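PDB 4OOU: beta-1,4-mannanase from Cryptopygus antarcticus, which hydrolyses the beta-1,4-mannosidic linkages within the backbones of mannans, galactomannans and glucomannans, releasing mainly short manno-oligosaccharides. Local coordinates for residues Lys24-Ser28 and Asn29-Gly33; Asn297-Tyr301 and Asn302-Lys306. One frame throughout, in Å; residues are numbered along the deposited sequence.

Interaction 1 of 2, residues Lys24-Ser28 and Asn29-Gly33; sequences KASGS and NFYYG
Lys24 faces Tyr31, Ala25 faces Phe30 and Ser26 faces Asn29 across two short antiparallel strands joined by the turn Gly27-Ser28. Each of the two hydrogen-bonded pairs, Lys24-Tyr31 and Ser26-Asn29, is closed by two bonds: Lys24 N reaches Tyr31 O at 2.8 Å, nearly straight and in the carbonyl plane, and Ser26 N meets Asn29 O at 2.9 Å. The return bonds to Lys24 O and Ser26 O come from above their carbonyl planes. The tight side carries Ala25 and the buried Phe30. Ala25 CB lies 4.4 Å from Phe30 CD1, and Lys24 O approaches the rim of the Phe30 ring near its plane. Leu39 and Phe276, the latter edge-to-face, pack on Phe30, and Pro307 touches Ala25. The other side, with Lys24, Ser26, Asn29 and Tyr31, is looser, and Lys24 and Ser26 are exposed to solvent there. Tyr31 CG stands anti to its carbonyl carbon (chi1 -66°), which turns the ring back over the neighbouring strand, bringing CE2 edge-on to Ser26 O at 3.4 Å. Lys24 only brushes Tyr31 O with its CG; its chain bends at chi3 and its ammonium end leads off the hairpin. The Asn29 side chain touches Asn336; an alanine here would probably leave Asn336 without much of that contact. Gly27 takes a positive phi of 43°, a value easily adopted without a side chain. Together these features define a beta hairpin with a two-residue loop, a type II' turn from Ser26 to Asn29, whose strand 29-32 pairs antiparallel with 35-43, a strand of the TIM barrel.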
ATOM      1  N   LYS A  24       0.645   2.278  15.005  1.00 39.63           N
ATOM      2  CA  LYS A  24       0.652   0.828  15.281  1.00 42.01           C
ATOM      3  C   LYS A  24      -0.617   0.249  14.677  1.00 41.99           C
ATOM      4  O   LYS A  24      -1.490   1.001  14.244  1.00 44.27           O
ATOM      5  CB  LYS A  24       0.687   0.519  16.780  1.00 46.02           C
ATOM      6  CG  LYS A  24       1.511   1.512  17.594  1.00 52.22           C
ATOM      7  CD  LYS A  24       1.562   1.188  19.088  1.00 60.27           C
ATOM      8  CE  LYS A  24       2.907   0.581  19.501  1.00 67.09           C
ATOM      9  NZ  LYS A  24       2.995   0.395  20.976  1.00 68.55           N
ATOM     10  N   ALA A  25      -0.668  -1.076  14.602  1.00 38.68           N
ATOM     11  CA  ALA A  25      -1.848  -1.810  14.240  1.00 39.84           C
ATOM     12  C   ALA A  25      -2.054  -2.839  15.318  1.00 40.08           C
ATOM     13  O   ALA A  25      -1.146  -3.592  15.595  1.00 37.46           O
ATOM     14  CB  ALA A  25      -1.672  -2.516  12.909  1.00 39.51           C
ATOM     15  N   SER A  26      -3.260  -2.878  15.883  1.00 41.69           N
ATOM     16  CA  SER A  26      -3.608  -3.784  16.980  1.00 42.58           C
ATOM     17  C   SER A  26      -5.091  -4.159  16.883  1.00 36.35           C
ATOM     18  O   SER A  26      -5.972  -3.305  16.753  1.00 34.94           O
ATOM     19  CB  SER A  26      -3.258  -3.138  18.356  1.00 44.43           C
ATOM     20  OG  SER A  26      -4.004  -3.688  19.440  1.00 41.39           O
ATOM     21  N   GLY A  27      -5.361  -5.447  16.988  1.00 33.18           N
ATOM     22  CA  GLY A  27      -6.660  -5.972  16.603  1.00 33.62           C
ATOM     23  C   GLY A  27      -7.136  -5.353  15.292  1.00 31.33           C
ATOM     24  O   GLY A  27      -6.408  -5.289  14.306  1.00 25.77           O
ATOM     25  N   SER A  28      -8.356  -4.848  15.329  1.00 34.06           N
ATOM     26  CA  SER A  28      -9.011  -4.254  14.163  1.00 37.11           C
ATOM     27  C   SER A  28      -8.543  -2.835  13.776  1.00 36.93           C
ATOM     28  O   SER A  28      -8.982  -2.271  12.740  1.00 35.15           O
ATOM     29  CB  SER A  28     -10.492  -4.197  14.493  1.00 38.05           C
ATOM     30  OG  SER A  28     -10.897  -5.466  14.958  1.00 39.05           O
ATOM     31  N   ASN A  29      -7.662  -2.241  14.571  1.00 35.16           N
ATOM     32  CA  ASN A  29      -7.438  -0.802  14.418  1.00 38.60           C
ATOM     33  C   ASN A  29      -5.989  -0.322  14.277  1.00 36.39           C
ATOM     34  O   ASN A  29      -5.041  -0.909  14.790  1.00 34.51           O
ATOM     35  CB  ASN A  29      -8.067  -0.021  15.588  1.00 40.38           C
ATOM     36  CG  ASN A  29      -9.559  -0.245  15.743  1.00 44.82           C
ATOM     37  OD1 ASN A  29     -10.354  -0.133  14.804  1.00 42.60           O
ATOM     38  ND2 ASN A  29      -9.951  -0.522  16.974  1.00 48.11           N
ATOM     39  N   PHE A  30      -5.854   0.810  13.601  1.00 36.35           N
ATOM     40  CA  PHE A  30      -4.653   1.583  13.695  1.00 35.84           C
ATOM     41  C   PHE A  30      -4.705   2.372  14.985  1.00 36.62           C
ATOM     42  O   PHE A  30      -5.776   2.807  15.386  1.00 39.25           O
ATOM     43  CB  PHE A  30      -4.548   2.538  12.530  1.00 34.38           C
ATOM     44  CG  PHE A  30      -4.387   1.860  11.221  1.00 34.02           C
ATOM     45  CD1 PHE A  30      -3.290   1.070  10.989  1.00 32.55           C
ATOM     46  CD2 PHE A  30      -5.330   2.021  10.212  1.00 33.87           C
ATOM     47  CE1 PHE A  30      -3.117   0.475   9.766  1.00 32.85           C
ATOM     48  CE2 PHE A  30      -5.172   1.399   8.997  1.00 31.34           C
ATOM     49  CZ  PHE A  30      -4.061   0.640   8.767  1.00 31.44           C
ATOM     50  N   TYR A  31      -3.558   2.536  15.647  1.00 37.10           N
ATOM     51  CA  TYR A  31      -3.470   3.446  16.791  1.00 37.72           C
ATOM     52  C   TYR A  31      -2.307   4.393  16.615  1.00 33.63           C
ATOM     53  O   TYR A  31      -1.265   4.015  16.117  1.00 34.08           O
ATOM     54  CB  TYR A  31      -3.309   2.664  18.091  1.00 42.40           C
ATOM     55  CG  TYR A  31      -4.497   1.836  18.445  1.00 43.68           C
ATOM     56  CD1 TYR A  31      -5.518   2.352  19.212  1.00 47.50           C
ATOM     57  CD2 TYR A  31      -4.612   0.531  17.995  1.00 49.71           C
ATOM     58  CE1 TYR A  31      -6.642   1.586  19.517  1.00 51.24           C
ATOM     59  CE2 TYR A  31      -5.717  -0.252  18.311  1.00 49.43           C
ATOM     60  CZ  TYR A  31      -6.731   0.283  19.069  1.00 49.31           C
ATOM     61  OH  TYR A  31      -7.818  -0.496  19.390  1.00 52.98           O
ATOM     62  N   TYR A  32      -2.498   5.638  16.987  1.00 36.04           N
ATOM     63  CA  TYR A  32      -1.386   6.550  17.155  1.00 38.62           C
ATOM     64  C   TYR A  32      -1.510   7.283  18.483  1.00 37.50           C
ATOM     65  O   TYR A  32      -2.455   8.029  18.723  1.00 34.50           O
ATOM     66  CB  TYR A  32      -1.290   7.569  16.021  1.00 39.95           C
ATOM     67  CG  TYR A  32      -0.014   8.377  16.139  1.00 43.43           C
ATOM     68  CD1 TYR A  32       1.159   7.896  15.611  1.00 44.04           C
ATOM     69  CD2 TYR A  32       0.030   9.586  16.840  1.00 47.70           C
ATOM     70  CE1 TYR A  32       2.345   8.592  15.739  1.00 47.02           C
ATOM     71  CE2 TYR A  32       1.223  10.298  16.979  1.00 47.71           C
ATOM     72  CZ  TYR A  32       2.388   9.792  16.421  1.00 49.01           C
ATOM     73  OH  TYR A  32       3.624  10.447  16.524  1.00 47.44           O
ATOM     74  N   GLY A  33      -0.525   7.100  19.338  1.00 41.06           N
ATOM     75  CA  GLY A  33      -0.462   7.882  20.580  1.00 42.17           C
ATOM     76  C   GLY A  33      -1.560   7.496  21.541  1.00 44.08           C
ATOM     77  O   GLY A  33      -2.050   8.326  22.306  1.00 44.74           O
TER

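Interaction 2 of 2, residues Asn297-Tyr301 and Asn302-Lys306; sequences NRWAY and NVNDK
A compact local turn, in which Arg298 reaches the backbone of Lys306 and Trp299 meets the Asn304 amide, lies in the loop joining strands 277-281 and 308-313 of the (beta/alpha)8 barrel. Residues 298-300 have helical backbone angles, and Asn302 N closes the bend on Trp299 O at 2.8 Å; Asn302 then takes positive phi and turns the chain away. Arg298 spans the loop. Its chain bends at chi2 and chi3, carrying the guanidinium across to the returning backbone, where NH2 donates to Lys306 O at 2.7 Å, with an N-H...O angle of only 132° and the acceptor tilted out of the guanidinium plane. Val303 O lies close to the same nitrogen, at the guanidinium edge and in its plane. NH1 turns to Ser28 O, whereas the buried NE has no partner. Trp299 is held on two sides: Arg298 CG sits 3.5 Å above the centre of one indole face, and the Asn304 amide stands at the rim, its plane 89° from that of the ring, with ND2 3.6 Å from Trp299 CE3. With CG anti to its carbonyl carbon (chi1 -47°), Asn304 brings OD1 back to accept from Val303 N at 3.2 Å, which limits rotation of the amide. Deeper in the fold, Tyr301 CB meets Val303 CG1 while its hydroxyl bonds to Asn291 O, and the Lys306 ammonium forms a salt bridge with Asp260. A water bridges the two segments, donating to Trp299 O and accepting from Asn304 ND2, both at 2.9 Å.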
ATOM      1  N   ASN A 297     -19.956  -4.173   4.748  1.00 46.53           N
ATOM      2  CA  ASN A 297     -19.253  -3.809   5.989  1.00 46.98           C
ATOM      3  C   ASN A 297     -17.810  -4.237   5.928  1.00 44.22           C
ATOM      4  O   ASN A 297     -17.524  -5.268   5.346  1.00 49.66           O
ATOM      5  CB  ASN A 297     -19.791  -4.680   7.130  1.00 52.05           C
ATOM      6  CG  ASN A 297     -20.751  -3.978   8.027  1.00 56.76           C
ATOM      7  OD1 ASN A 297     -21.060  -2.799   7.860  1.00 68.48           O
ATOM      8  ND2 ASN A 297     -21.241  -4.712   9.009  1.00 55.38           N
ATOM      9  N   ARG A 298     -16.910  -3.584   6.640  1.00 41.76           N
ATOM     10  CA  ARG A 298     -15.600  -4.224   6.862  1.00 42.10           C
ATOM     11  C   ARG A 298     -15.746  -5.538   7.634  1.00 39.48           C
ATOM     12  O   ARG A 298     -14.934  -6.452   7.513  1.00 46.12           O
ATOM     13  CB  ARG A 298     -14.649  -3.350   7.665  1.00 43.01           C
ATOM     14  CG  ARG A 298     -14.751  -3.660   9.143  1.00 45.98           C
ATOM     15  CD  ARG A 298     -13.470  -3.453   9.878  1.00 43.12           C
ATOM     16  NE  ARG A 298     -12.620  -4.598   9.808  1.00 39.77           N
ATOM     17  CZ  ARG A 298     -11.494  -4.646  10.494  1.00 43.63           C
ATOM     18  NH1 ARG A 298     -11.180  -3.633  11.259  1.00 40.88           N
ATOM     19  NH2 ARG A 298     -10.677  -5.688  10.415  1.00 47.84           N
ATOM     20  N   TRP A 299     -16.755  -5.603   8.480  1.00 38.95           N
ATOM     21  CA  TRP A 299     -16.937  -6.726   9.387  1.00 36.51           C
ATOM     22  C   TRP A 299     -17.354  -7.930   8.573  1.00 37.02           C
ATOM     23  O   TRP A 299     -16.962  -9.065   8.867  1.00 34.44           O
ATOM     24  CB  TRP A 299     -17.995  -6.372  10.415  1.00 35.72           C
ATOM     25  CG  TRP A 299     -17.735  -5.016  11.086  1.00 36.75           C
ATOM     26  CD1 TRP A 299     -18.461  -3.873  10.936  1.00 36.00           C
ATOM     27  CD2 TRP A 299     -16.645  -4.682  11.956  1.00 35.45           C
ATOM     28  NE1 TRP A 299     -17.916  -2.863  11.667  1.00 35.71           N
ATOM     29  CE2 TRP A 299     -16.802  -3.334  12.315  1.00 35.59           C
ATOM     30  CE3 TRP A 299     -15.567  -5.398  12.475  1.00 35.14           C
ATOM     31  CZ2 TRP A 299     -15.913  -2.677  13.161  1.00 34.60           C
ATOM     32  CZ3 TRP A 299     -14.680  -4.743  13.340  1.00 38.83           C
ATOM     33  CH2 TRP A 299     -14.857  -3.392  13.666  1.00 35.16           C
ATOM     34  N   ALA A 300     -18.132  -7.656   7.523  1.00 34.41           N
ATOM     35  CA  ALA A 300     -18.522  -8.667   6.557  1.00 33.59           C
ATOM     36  C   ALA A 300     -17.312  -9.440   6.060  1.00 34.92           C
ATOM     37  O   ALA A 300     -17.421 -10.623   5.761  1.00 38.11           O
ATOM     38  CB  ALA A 300     -19.264  -8.033   5.377  1.00 33.06           C
ATOM     39  N   TYR A 301     -16.144  -8.803   5.958  1.00 34.38           N
ATOM     40  CA  TYR A 301     -15.009  -9.529   5.402  1.00 36.17           C
ATOM     41  C   TYR A 301     -14.395 -10.499   6.436  1.00 38.70           C
ATOM     42  O   TYR A 301     -13.496 -11.261   6.112  1.00 41.51           O
ATOM     43  CB  TYR A 301     -13.980  -8.580   4.790  1.00 32.81           C
ATOM     44  CG  TYR A 301     -14.496  -7.855   3.571  1.00 30.86           C
ATOM     45  CD1 TYR A 301     -14.898  -8.537   2.451  1.00 29.25           C
ATOM     46  CD2 TYR A 301     -14.592  -6.486   3.551  1.00 31.04           C
ATOM     47  CE1 TYR A 301     -15.394  -7.887   1.332  1.00 28.11           C
ATOM     48  CE2 TYR A 301     -15.075  -5.822   2.434  1.00 32.66           C
ATOM     49  CZ  TYR A 301     -15.487  -6.538   1.320  1.00 31.12           C
ATOM     50  OH  TYR A 301     -15.967  -5.848   0.205  1.00 28.45           O
ATOM     51  N   ASN A 302     -14.943 -10.502   7.650  1.00 40.71           N
ATOM     52  CA  ASN A 302     -14.499 -11.387   8.736  1.00 41.14           C
ATOM     53  C   ASN A 302     -12.980 -11.399   8.787  1.00 37.37           C
ATOM     54  O   ASN A 302     -12.340 -12.412   8.545  1.00 36.45           O
ATOM     55  CB  ASN A 302     -15.079 -12.803   8.599  1.00 39.17           C
ATOM     56  CG  ASN A 302     -14.811 -13.684   9.841  1.00 42.81           C
ATOM     57  OD1 ASN A 302     -14.899 -14.915   9.789  1.00 46.86           O
ATOM     58  ND2 ASN A 302     -14.471 -13.058  10.951  1.00 41.58           N
ATOM     59  N   VAL A 303     -12.407 -10.236   9.048  1.00 37.91           N
ATOM     60  CA  VAL A 303     -10.956 -10.074   8.928  1.00 35.71           C
ATOM     61  C   VAL A 303     -10.407  -9.132  10.048  1.00 35.01           C
ATOM     62  O   VAL A 303      -9.413  -8.419   9.891  1.00 32.56           O
ATOM     63  CB  VAL A 303     -10.680  -9.631   7.489  1.00 34.92           C
ATOM     64  CG1 VAL A 303     -10.623  -8.110   7.343  1.00 36.36           C
ATOM     65  CG2 VAL A 303      -9.465 -10.315   6.956  1.00 35.44           C
ATOM     66  N   ASN A 304     -11.045  -9.249  11.209  1.00 33.89           N
ATOM     67  CA  ASN A 304     -10.976  -8.298  12.281  1.00 35.69           C
ATOM     68  C   ASN A 304      -9.709  -8.465  13.121  1.00 39.39           C
ATOM     69  O   ASN A 304      -9.443  -7.618  13.957  1.00 36.51           O
ATOM     70  CB  ASN A 304     -12.224  -8.411  13.178  1.00 37.99           C
ATOM     71  CG  ASN A 304     -13.557  -8.473  12.394  1.00 37.43           C
ATOM     72  OD1 ASN A 304     -13.659  -8.234  11.164  1.00 43.51           O
ATOM     73  ND2 ASN A 304     -14.592  -8.791  13.122  1.00 37.30           N
ATOM     74  N   ASP A 305      -8.957  -9.557  12.902  1.00 40.90           N
ATOM     75  CA  ASP A 305      -7.573  -9.735  13.412  1.00 42.81           C
ATOM     76  C   ASP A 305      -6.631  -8.558  13.029  1.00 43.19           C
ATOM     77  O   ASP A 305      -5.667  -8.235  13.766  1.00 38.60           O
ATOM     78  CB  ASP A 305      -6.952 -11.102  12.940  1.00 43.05           C
ATOM     79  CG  ASP A 305      -7.334 -11.476  11.483  1.00 43.84           C
ATOM     80  OD1 ASP A 305      -8.537 -11.362  11.176  1.00 41.41           O
ATOM     81  OD2 ASP A 305      -6.464 -11.869  10.649  1.00 43.41           O
ATOM     82  N   LYS A 306      -6.891  -7.948  11.866  1.00 42.49           N
ATOM     83  CA  LYS A 306      -6.026  -6.866  11.343  1.00 41.31           C
ATOM     84  C   LYS A 306      -6.893  -5.743  10.857  1.00 38.82           C
ATOM     85  O   LYS A 306      -8.024  -5.994  10.446  1.00 42.32           O
ATOM     86  CB  LYS A 306      -5.176  -7.339  10.162  1.00 39.62           C
ATOM     87  CG  LYS A 306      -4.249  -8.521  10.444  1.00 40.26           C
ATOM     88  CD  LYS A 306      -3.472  -8.883   9.186  1.00 41.06           C
ATOM     89  CE  LYS A 306      -2.778 -10.226   9.296  1.00 44.57           C
ATOM     90  NZ  LYS A 306      -1.721 -10.173  10.363  1.00 46.69           N
TER
HETATM   91  O   HOH W   1     -17.052  -9.635  11.733  1.00 38.42           O

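Overall arrangement
Interactions 1 and 2, far apart in sequence, have their centres about 15 Å apart and meet directly at the hairpin turn. Ser28 of interaction 1 makes both polar links: its OG probably hydrogen-bonds to Asn304 O at 2.8 Å, and its O probably accepts from Arg298 NH1 at 3.0 Å. One arginine thus ties the hairpin to the loop while gripping the loop's own backbone. Interaction 1 lies away from the substrate-binding residues. Interaction 2 is nearer, the Tyr301 side chain being about 12 Å from that of the substrate-binding Trp243. Residues 302-306 lead into strand 308-313, which carries Glu312, probably the catalytic nucleophile.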